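OmpT protein (Vibrio cholerae serotype O1, PDB 6EHD) probably acts as a general diffusion porin, forming a membrane beta barrel through which small solutes and ions cross the outer membrane. Local coordinates at residues T19-L24 and F317-R322; A97-F102 and A236-V241. The protein carries 1 engineered substitution. One frame throughout, in Å; residues are numbered along the deposited sequence.

Contact 1: residues T19-L24 and F317-R322; sequences TELKFL and FGIGAR. With C8E ((hydroxyethyloxy)tri(ethyloxy)octane), chain G.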
ATOM      1  N   THR A  19       6.708  -8.624  16.022  1.00 26.33           N
ATOM      2  CA  THR A  19       8.155  -8.949  15.998  1.00 24.42           C
ATOM      3  C   THR A  19       8.489  -9.662  14.669  1.00 27.53           C
ATOM      4  O   THR A  19       7.876 -10.677  14.360  1.00 25.07           O
ATOM      5  CB  THR A  19       8.432  -9.915  17.169  1.00 30.43           C
ATOM      6  OG1 THR A  19       8.082  -9.270  18.417  1.00 30.60           O
ATOM      7  CG2 THR A  19       9.871 -10.367  17.215  1.00 32.50           C
ATOM      8  N   GLU A  20       9.410  -9.116  13.913  1.00 24.40           N
ATOM      9  CA  GLU A  20       9.773  -9.620  12.541  1.00 28.46           C
ATOM     10  C   GLU A  20      11.315  -9.709  12.400  1.00 30.02           C
ATOM     11  O   GLU A  20      12.044  -8.787  12.862  1.00 30.23           O
ATOM     12  CB  GLU A  20       9.169  -8.658  11.463  1.00 27.91           C
ATOM     13  CG  GLU A  20       7.609  -8.786  11.461  1.00 28.83           C
ATOM     14  CD  GLU A  20       6.844  -7.926  10.408  1.00 27.38           C
ATOM     15  OE1 GLU A  20       7.361  -6.895  10.043  1.00 28.97           O
ATOM     16  OE2 GLU A  20       5.649  -8.225  10.150  1.00 28.17           O
ATOM     17  N   LEU A  21      11.775 -10.816  11.807  1.00 28.48           N
ATOM     18  CA  LEU A  21      13.181 -11.064  11.466  1.00 25.69           C
ATOM     19  C   LEU A  21      13.260 -11.190   9.951  1.00 29.23           C
ATOM     20  O   LEU A  21      12.490 -11.997   9.376  1.00 26.84           O
ATOM     21  CB  LEU A  21      13.589 -12.367  12.073  1.00 31.26           C
ATOM     22  CG  LEU A  21      13.562 -12.356  13.621  1.00 32.18           C
ATOM     23  CD1 LEU A  21      12.209 -12.753  14.197  1.00 39.38           C
ATOM     24  CD2 LEU A  21      14.633 -13.300  14.213  1.00 37.28           C
ATOM     25  N   LYS A  22      14.140 -10.388   9.340  1.00 28.25           N
ATOM     26  CA  LYS A  22      14.341 -10.390   7.871  1.00 33.27           C
ATOM     27  C   LYS A  22      15.775 -10.842   7.488  1.00 40.31           C
ATOM     28  O   LYS A  22      16.770 -10.362   8.119  1.00 34.63           O
ATOM     29  CB  LYS A  22      14.013  -9.049   7.293  1.00 37.12           C
ATOM     30  CG  LYS A  22      12.506  -8.758   7.315  1.00 39.48           C
ATOM     31  CD  LYS A  22      12.158  -7.363   6.798  1.00 44.80           C
ATOM     32  CE  LYS A  22      12.228  -7.266   5.302  1.00 39.80           C
ATOM     33  NZ  LYS A  22      11.738  -5.930   4.912  1.00 41.71           N
ATOM     34  N   PHE A  23      15.867 -11.772   6.517  1.00 32.19           N
ATOM     35  CA  PHE A  23      17.171 -12.322   6.056  1.00 31.82           C
ATOM     36  C   PHE A  23      17.310 -11.999   4.571  1.00 36.49           C
ATOM     37  O   PHE A  23      16.720 -12.679   3.726  1.00 33.47           O
ATOM     38  CB  PHE A  23      17.249 -13.821   6.263  1.00 31.50           C
ATOM     39  CG  PHE A  23      16.953 -14.297   7.694  1.00 34.11           C
ATOM     40  CD1 PHE A  23      15.634 -14.330   8.175  1.00 33.38           C
ATOM     41  CD2 PHE A  23      17.984 -14.777   8.525  1.00 38.17           C
ATOM     42  CE1 PHE A  23      15.339 -14.760   9.489  1.00 35.63           C
ATOM     43  CE2 PHE A  23      17.724 -15.187   9.837  1.00 44.89           C
ATOM     44  CZ  PHE A  23      16.399 -15.192  10.338  1.00 40.59           C
ATOM     45  N   LEU A  24      17.973 -10.905   4.271  1.00 34.58           N
ATOM     46  CA  LEU A  24      18.088 -10.414   2.881  1.00 41.85           C
ATOM     47  C   LEU A  24      19.434 -10.906   2.269  1.00 46.45           C
ATOM     48  O   LEU A  24      20.443 -10.857   2.942  1.00 45.83           O
ATOM     49  CB  LEU A  24      17.975  -8.913   2.802  1.00 39.22           C
ATOM     50  CG  LEU A  24      16.705  -8.216   3.334  1.00 44.85           C
ATOM     51  CD1 LEU A  24      16.789  -6.714   3.087  1.00 47.80           C
ATOM     52  CD2 LEU A  24      15.478  -8.880   2.699  1.00 43.48           C
ATOM     53  N   PHE A 317      14.327 -14.208   3.044  1.00 25.20           N
ATOM     54  CA  PHE A 317      13.385 -14.874   3.921  1.00 25.69           C
ATOM     55  C   PHE A 317      12.937 -13.901   5.040  1.00 25.55           C
ATOM     56  O   PHE A 317      13.694 -13.031   5.487  1.00 26.33           O
ATOM     57  CB  PHE A 317      13.987 -16.112   4.630  1.00 29.26           C
ATOM     58  CG  PHE A 317      14.596 -17.083   3.698  1.00 36.64           C
ATOM     59  CD1 PHE A 317      15.903 -16.859   3.173  1.00 39.05           C
ATOM     60  CD2 PHE A 317      13.885 -18.196   3.320  1.00 39.67           C
ATOM     61  CE1 PHE A 317      16.460 -17.739   2.260  1.00 38.36           C
ATOM     62  CE2 PHE A 317      14.476 -19.119   2.430  1.00 43.78           C
ATOM     63  CZ  PHE A 317      15.736 -18.858   1.900  1.00 35.35           C
ATOM     64  N   GLY A 318      11.684 -14.074   5.453  1.00 23.49           N
ATOM     65  CA  GLY A 318      11.100 -13.353   6.602  1.00 24.28           C
ATOM     66  C   GLY A 318      10.280 -14.207   7.477  1.00 24.28           C
ATOM     67  O   GLY A 318       9.624 -15.130   7.006  1.00 25.16           O
ATOM     68  N   ILE A 319      10.335 -14.010   8.822  1.00 23.51           N
ATOM     69  CA  ILE A 319       9.444 -14.696   9.695  1.00 20.49           C
ATOM     70  C   ILE A 319       8.870 -13.608  10.676  1.00 24.03           C
ATOM     71  O   ILE A 319       9.546 -12.659  11.061  1.00 24.63           O
ATOM     72  CB  ILE A 319      10.146 -15.833  10.514  1.00 28.15           C
ATOM     73  CG1 ILE A 319      11.313 -15.247  11.300  1.00 32.57           C
ATOM     74  CG2 ILE A 319      10.667 -16.953   9.567  1.00 31.01           C
ATOM     75  CD1 ILE A 319      12.015 -16.253  12.250  1.00 37.31           C
ATOM     76  N   GLY A 320       7.599 -13.783  11.079  1.00 22.64           N
ATOM     77  CA  GLY A 320       6.960 -12.735  11.976  1.00 22.01           C
ATOM     78  C   GLY A 320       5.906 -13.237  12.829  1.00 21.71           C
ATOM     79  O   GLY A 320       5.355 -14.303  12.577  1.00 22.44           O
ATOM     80  N   ALA A 321       5.569 -12.459  13.879  1.00 21.67           N
ATOM     81  CA  ALA A 321       4.462 -12.801  14.740  1.00 22.10           C
ATOM     82  C   ALA A 321       3.799 -11.454  15.168  1.00 20.46           C
ATOM     83  O   ALA A 321       4.467 -10.373  15.251  1.00 22.73           O
ATOM     84  CB  ALA A 321       4.946 -13.459  16.073  1.00 24.89           C
ATOM     85  N   ARG A 322       2.507 -11.547  15.318  1.00 22.24           N
ATOM     86  CA  ARG A 322       1.648 -10.377  15.675  1.00 22.89           C
ATOM     87  C   ARG A 322       0.718 -10.693  16.836  1.00 21.98           C
ATOM     88  O   ARG A 322       0.133 -11.844  16.985  1.00 23.34           O
ATOM     89  CB  ARG A 322       0.711 -10.022  14.458  1.00 25.97           C
ATOM     90  CG  ARG A 322       1.446  -9.489  13.288  1.00 25.69           C
ATOM     91  CD  ARG A 322       0.474  -9.261  12.115  1.00 24.94           C
ATOM     92  NE  ARG A 322       1.211  -8.848  10.933  1.00 24.87           N
ATOM     93  CZ  ARG A 322       0.585  -8.453   9.817  1.00 26.82           C
ATOM     94  NH1 ARG A 322      -0.768  -8.445   9.776  1.00 26.70           N
ATOM     95  NH2 ARG A 322       1.314  -8.172   8.756  1.00 29.55           N
TER
HETATM   96  C11 C8E G 406      -3.799 -11.480   2.535  1.00 69.21           C
HETATM   97  O12 C8E G 406      -2.919 -11.108   3.631  1.00 72.26           O
HETATM   98  C13 C8E G 406      -1.918 -10.150   3.198  1.00 72.15           C
HETATM   99  C14 C8E G 406      -1.124  -9.593   4.369  1.00 59.31           C
HETATM  100  O15 C8E G 406      -2.084  -8.805   5.113  1.00 69.41           O
HETATM  101  C16 C8E G 406      -1.923  -8.658   6.496  1.00 45.36           C
HETATM  102  C17 C8E G 406      -0.973  -7.552   6.552  1.00 38.80           C
HETATM  103  O18 C8E G 406      -1.386  -6.483   7.396  1.00 48.20           O
HETATM  104  C19 C8E G 406      -0.549  -5.368   7.749  1.00 43.05           C
HETATM  105  C20 C8E G 406      -0.329  -3.846   7.404  1.00 45.06           C
HETATM  106  O21 C8E G 406       0.943  -3.119   7.836  1.00 39.33           O
HETATM  107  O   HOH W   1       4.115  -8.232   7.896  1.00 25.25           O

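Contact 2: residues A97-F102 and A236-V241; sequences ADYSYF and AGTYKV. With C8E ((hydroxyethyloxy)tri(ethyloxy)octane), chain G; C8E ((hydroxyethyloxy)tri(ethyloxy)octane), chain H.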
ATOM      1  N   ALA A  97      -3.445  -7.285  -6.457  1.00 19.96           N
ATOM      2  CA  ALA A  97      -3.196  -8.703  -6.243  1.00 20.35           C
ATOM      3  C   ALA A  97      -1.753  -8.968  -5.727  1.00 20.84           C
ATOM      4  O   ALA A  97      -0.919  -9.573  -6.392  1.00 21.11           O
ATOM      5  CB  ALA A  97      -3.513  -9.536  -7.539  1.00 21.05           C
ATOM      6  N   ASP A  98      -1.527  -8.545  -4.469  1.00 19.88           N
ATOM      7  CA  ASP A  98      -0.365  -8.900  -3.691  1.00 19.36           C
ATOM      8  C   ASP A  98      -0.846  -9.427  -2.304  1.00 21.90           C
ATOM      9  O   ASP A  98      -1.536  -8.615  -1.572  1.00 21.04           O
ATOM     10  CB  ASP A  98       0.630  -7.692  -3.485  1.00 17.58           C
ATOM     11  CG  ASP A  98       1.639  -7.950  -2.291  1.00 20.93           C
ATOM     12  OD1 ASP A  98       2.090  -9.125  -2.117  1.00 20.71           O
ATOM     13  OD2 ASP A  98       1.938  -6.993  -1.527  1.00 21.41           O
ATOM     14  N   TYR A  99      -0.623 -10.717  -2.008  1.00 20.02           N
ATOM     15  CA  TYR A  99      -1.113 -11.361  -0.815  1.00 21.15           C
ATOM     16  C   TYR A  99       0.022 -11.693   0.149  1.00 24.02           C
ATOM     17  O   TYR A  99      -0.177 -12.425   1.112  1.00 24.39           O
ATOM     18  CB  TYR A  99      -1.912 -12.601  -1.177  1.00 21.90           C
ATOM     19  CG  TYR A  99      -3.071 -12.310  -2.131  1.00 21.28           C
ATOM     20  CD1 TYR A  99      -3.932 -11.218  -1.948  1.00 25.34           C
ATOM     21  CD2 TYR A  99      -3.268 -13.117  -3.221  1.00 23.81           C
ATOM     22  CE1 TYR A  99      -4.916 -10.905  -2.891  1.00 24.34           C
ATOM     23  CE2 TYR A  99      -4.272 -12.824  -4.168  1.00 27.48           C
ATOM     24  CZ  TYR A  99      -5.119 -11.753  -3.984  1.00 26.58           C
ATOM     25  OH  TYR A  99      -6.144 -11.516  -4.947  1.00 27.10           O
ATOM     26  N   SER A 100       1.198 -11.088  -0.061  1.00 21.96           N
ATOM     27  CA  SER A 100       2.369 -11.365   0.804  1.00 20.48           C
ATOM     28  C   SER A 100       2.368 -10.606   2.159  1.00 22.85           C
ATOM     29  O   SER A 100       1.618  -9.624   2.369  1.00 21.56           O
ATOM     30  CB  SER A 100       3.650 -10.982   0.006  1.00 21.03           C
ATOM     31  OG  SER A 100       3.794  -9.571  -0.158  1.00 21.68           O
ATOM     32  N   TYR A 101       3.260 -11.047   3.072  1.00 20.80           N
ATOM     33  CA  TYR A 101       3.542 -10.395   4.374  1.00 19.67           C
ATOM     34  C   TYR A 101       4.857  -9.574   4.354  1.00 23.54           C
ATOM     35  O   TYR A 101       5.022  -8.740   5.209  1.00 23.34           O
ATOM     36  CB  TYR A 101       3.615 -11.448   5.482  1.00 22.66           C
ATOM     37  CG  TYR A 101       2.329 -11.814   6.070  1.00 23.43           C
ATOM     38  CD1 TYR A 101       1.820 -11.093   7.136  1.00 24.76           C
ATOM     39  CD2 TYR A 101       1.594 -12.905   5.602  1.00 26.30           C
ATOM     40  CE1 TYR A 101       0.534 -11.412   7.641  1.00 24.59           C
ATOM     41  CE2 TYR A 101       0.359 -13.257   6.158  1.00 28.52           C
ATOM     42  CZ  TYR A 101      -0.160 -12.498   7.214  1.00 27.24           C
ATOM     43  OH  TYR A 101      -1.417 -12.808   7.768  1.00 28.11           O
ATOM     44  N   PHE A 102       5.766  -9.753   3.372  1.00 21.56           N
ATOM     45  CA  PHE A 102       7.079  -9.116   3.315  1.00 22.06           C
ATOM     46  C   PHE A 102       7.585  -8.552   1.984  1.00 23.31           C
ATOM     47  O   PHE A 102       8.037  -7.407   1.925  1.00 23.54           O
ATOM     48  CB  PHE A 102       8.221 -10.050   3.841  1.00 23.48           C
ATOM     49  CG  PHE A 102       8.182 -10.368   5.308  1.00 23.98           C
ATOM     50  CD1 PHE A 102       8.600  -9.460   6.215  1.00 28.03           C
ATOM     51  CD2 PHE A 102       7.687 -11.643   5.739  1.00 21.81           C
ATOM     52  CE1 PHE A 102       8.595  -9.782   7.598  1.00 31.44           C
ATOM     53  CE2 PHE A 102       7.739 -11.973   7.125  1.00 25.06           C
ATOM     54  CZ  PHE A 102       8.187 -11.029   8.013  1.00 24.46           C
ATOM     55  N   ALA A 236      -1.407 -13.865  -8.393  1.00 22.03           N
ATOM     56  CA  ALA A 236      -1.188 -14.336  -6.990  1.00 21.90           C
ATOM     57  C   ALA A 236      -2.398 -15.145  -6.528  1.00 20.92           C
ATOM     58  O   ALA A 236      -3.508 -15.055  -7.057  1.00 22.62           O
ATOM     59  CB  ALA A 236      -0.918 -13.166  -6.031  1.00 23.21           C
ATOM     60  N   GLY A 237      -2.193 -15.935  -5.463  1.00 20.91           N
ATOM     61  CA  GLY A 237      -3.303 -16.693  -4.851  1.00 22.55           C
ATOM     62  C   GLY A 237      -3.072 -17.119  -3.418  1.00 22.68           C
ATOM     63  O   GLY A 237      -1.927 -17.105  -2.921  1.00 21.10           O
ATOM     64  N   THR A 238      -4.177 -17.586  -2.826  1.00 20.63           N
ATOM     65  CA  THR A 238      -4.134 -18.157  -1.457  1.00 21.27           C
ATOM     66  C   THR A 238      -4.961 -19.399  -1.406  1.00 23.68           C
ATOM     67  O   THR A 238      -5.925 -19.562  -2.203  1.00 23.60           O
ATOM     68  CB  THR A 238      -4.649 -17.149  -0.397  1.00 21.77           C
ATOM     69  OG1 THR A 238      -6.064 -16.959  -0.460  1.00 23.49           O
ATOM     70  CG2 THR A 238      -3.939 -15.789  -0.413  1.00 24.65           C
ATOM     71  N   TYR A 239      -4.635 -20.289  -0.473  1.00 22.83           N
ATOM     72  CA  TYR A 239      -5.389 -21.549  -0.338  1.00 22.52           C
ATOM     73  C   TYR A 239      -5.462 -21.933   1.132  1.00 24.48           C
ATOM     74  O   TYR A 239      -4.410 -22.130   1.766  1.00 24.03           O
ATOM     75  CB  TYR A 239      -4.774 -22.679  -1.119  1.00 23.73           C
ATOM     76  CG  TYR A 239      -5.753 -23.812  -1.394  1.00 27.42           C
ATOM     77  CD1 TYR A 239      -5.975 -24.860  -0.439  1.00 28.99           C
ATOM     78  CD2 TYR A 239      -6.499 -23.856  -2.573  1.00 33.43           C
ATOM     79  CE1 TYR A 239      -6.920 -25.885  -0.679  1.00 31.20           C
ATOM     80  CE2 TYR A 239      -7.463 -24.858  -2.779  1.00 36.03           C
ATOM     81  CZ  TYR A 239      -7.645 -25.872  -1.824  1.00 35.87           C
ATOM     82  OH  TYR A 239      -8.578 -26.851  -2.056  1.00 42.09           O
ATOM     83  N   LYS A 240      -6.698 -22.077   1.640  1.00 24.62           N
ATOM     84  CA  LYS A 240      -6.911 -22.519   3.051  1.00 28.88           C
ATOM     85  C   LYS A 240      -6.779 -24.053   3.127  1.00 32.58           C
ATOM     86  O   LYS A 240      -7.700 -24.772   2.684  1.00 34.25           O
ATOM     87  CB  LYS A 240      -8.353 -22.064   3.423  1.00 37.10           C
ATOM     88  CG  LYS A 240      -8.801 -22.297   4.851  1.00 50.86           C
ATOM     89  CD  LYS A 240      -9.969 -21.388   5.267  1.00 58.62           C
ATOM     90  CE  LYS A 240      -9.955 -21.146   6.764  1.00 68.47           C
ATOM     91  NZ  LYS A 240     -11.316 -20.803   7.254  1.00 76.26           N
ATOM     92  N   VAL A 241      -5.631 -24.531   3.594  1.00 29.92           N
ATOM     93  CA  VAL A 241      -5.334 -25.952   3.697  1.00 35.29           C
ATOM     94  C   VAL A 241      -5.860 -26.614   4.985  1.00 43.95           C
ATOM     95  O   VAL A 241      -5.820 -27.859   5.067  1.00 45.59           O
ATOM     96  CB  VAL A 241      -3.854 -26.282   3.535  1.00 36.57           C
ATOM     97  CG1 VAL A 241      -3.363 -25.879   2.155  1.00 37.16           C
ATOM     98  CG2 VAL A 241      -2.962 -25.617   4.612  1.00 36.74           C
TER
HETATM   99  C11 C8E G 406      -3.799 -11.480   2.535  1.00 69.21           C
HETATM  100  O12 C8E G 406      -2.919 -11.108   3.631  1.00 72.26           O
HETATM  101  C13 C8E G 406      -1.918 -10.150   3.198  1.00 72.15           C
HETATM  102  C14 C8E G 406      -1.124  -9.593   4.369  1.00 59.31           C
HETATM  103  O15 C8E G 406      -2.084  -8.805   5.113  1.00 69.41           O
HETATM  104  C16 C8E G 406      -1.923  -8.658   6.496  1.00 45.36           C
HETATM  105  C17 C8E G 406      -0.973  -7.552   6.552  1.00 38.80           C
HETATM  106  O18 C8E G 406      -1.386  -6.483   7.396  1.00 48.20           O
HETATM  107  C19 C8E G 406      -0.549  -5.368   7.749  1.00 43.05           C
HETATM  108  C20 C8E G 406      -0.329  -3.846   7.404  1.00 45.06           C
HETATM  109  O21 C8E G 406       0.943  -3.119   7.836  1.00 39.33           O
HETATM  110  C1  C8E H 407     -10.336 -29.217  -5.059  1.00 77.36           C
HETATM  111  C2  C8E H 407      -9.783 -28.729  -6.386  1.00 73.95           C
HETATM  112  C3  C8E H 407     -10.206 -27.286  -6.650  1.00 81.61           C
HETATM  113  C4  C8E H 407      -9.232 -26.505  -7.547  1.00 80.28           C
HETATM  114  C5  C8E H 407      -8.919 -25.116  -6.980  1.00 76.61           C
HETATM  115  C6  C8E H 407      -7.652 -24.537  -7.608  1.00 72.45           C
HETATM  116  C7  C8E H 407      -6.384 -25.091  -6.963  1.00 68.22           C
HETATM  117  C8  C8E H 407      -5.119 -24.382  -7.436  1.00 69.06           C
HETATM  118  O9  C8E H 407      -4.642 -23.446  -6.444  1.00 71.39           O
HETATM  119  C10 C8E H 407      -5.280 -22.164  -6.462  1.00 58.95           C
HETATM  120  C11 C8E H 407      -4.496 -21.079  -5.710  1.00 50.74           C
HETATM  121  O12 C8E H 407      -3.335 -21.615  -5.114  1.00 51.71           O
HETATM  122  C13 C8E H 407      -2.539 -20.767  -4.257  1.00 39.32           C
HETATM  123  C14 C8E H 407      -1.221 -21.466  -4.063  1.00 43.09           C
HETATM  124  O15 C8E H 407      -0.731 -21.350  -2.759  1.00 43.52           O
HETATM  125  C16 C8E H 407       0.413 -22.188  -2.449  1.00 41.00           C

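Contact 1: residues T19-L24 and F317-R322
T19, L21 and F23 each trade two backbone hydrogen bonds with a residue of the other strand. T19 pairs with A321, L21 with I319 and F23 with F317. The shortest of the six runs from F23 N to F317 O at 2.7 Å. L21 N gives the straightest one to I319 O, with 169° at the hydrogen. Every backbone N-H and carbonyl of these three pairs is therefore used between the strands. The residues between them bond to the flanking strands: K22 to T30, G318 to E286 and G320 to Y284. Beside these bonds, G320 CA comes 3.3 Å from T19 O in a CA-H...O contact. The paired bonds join the strand that starts near the N-terminus to the last strand, 314-324, and so close the barrel of the porin fold. L21, F23, F317 and I319 lie on one face of the sheet, at the protein surface, where an outer-membrane barrel would be expected to meet lipid. I319 puts CG1 between its backbone N and carbonyl carbon (chi1 57°), and this carries CG1 to 3.8 Å from L21 CB. The F23 ring presents its edge to F317 O, 3.6 Å from CD1. E20 and R322 lie on the inner side. Water 1 bridges them, donating to E20 OE2 at 2.7 Å and accepting from R322 NH2. Y284 OH also bonds both E20 OE2 and R322 NE. The two charged groups stay beyond salt-bridge range, with E20 OE2 4.5 Å from R322 NE. R322 NH1 has two partners, Y324 OH and ether oxygen O18 of the C8E detergent of chain G, 3.1 Å away.

Contact 2: residues A97-F102 and A236-V241
The segment A97-F102 belongs to the long loop that folds into the barrel, the constriction loop of general porins, and here it rests against barrel strand 227-242. Y99 and A236 make the main contact. No hydrogen bond joins the two segments; they meet through van der Waals contacts. The Y99 ring lies against A236, G237 and T238. Ring atom CD2 is 3.7 Å from A236 CB. The ring edge is turned to the strand backbone, with G237 N near the ring plane. T238 meets Y99 nearly at a right angle, its CG2 lying 3.9 Å from Y99 CB. A236 CB also touches the loop backbone, 3.6 Å from A97 O. The far end of the ring is fixed by Y99 OH, which bonds to E202 OE1. Y270 OH takes the Y99 backbone N-H, and T213 OG1 takes that of A97, so other barrel strands hold the same part of the loop. A detergent molecule, C8E of chain G, runs beside the loop, with its C14 over one face of the Y101 ring. Y101 is tied to the wall at both its backbone and its ring, through Y101 N to E286 OE1 and Y101 OH to E274 OE1. D98 and S100 shape the loop itself in an Asx turn. D98 OD1 accepts a bond from S100 N at 3.0 Å, from above the carboxylate plane, and on its syn lone pair it takes one from S100 OG at 2.6 Å.

The centres of contacts 1 and 2 lie about 16 Å apart. In chain order 19-24 comes first, then 97-102, 236-241 and 317-322, so both halves of contact 2 lie between those of contact 1. Contact 1 pairs two neighbouring strands of the wall, whereas contact 2 sets the inner loop against strand 227-242. The loop reaches across from one to the other. F102 CE2 packs 3.4 Å from G318 C, and Y101 CD1 lies 3.4 Å from R322 NH2. The same detergent, C8E of chain G, touches both contacts. The loop thus spans part of the barrel interior between these two parts of the wall, consistent with narrowing the channel.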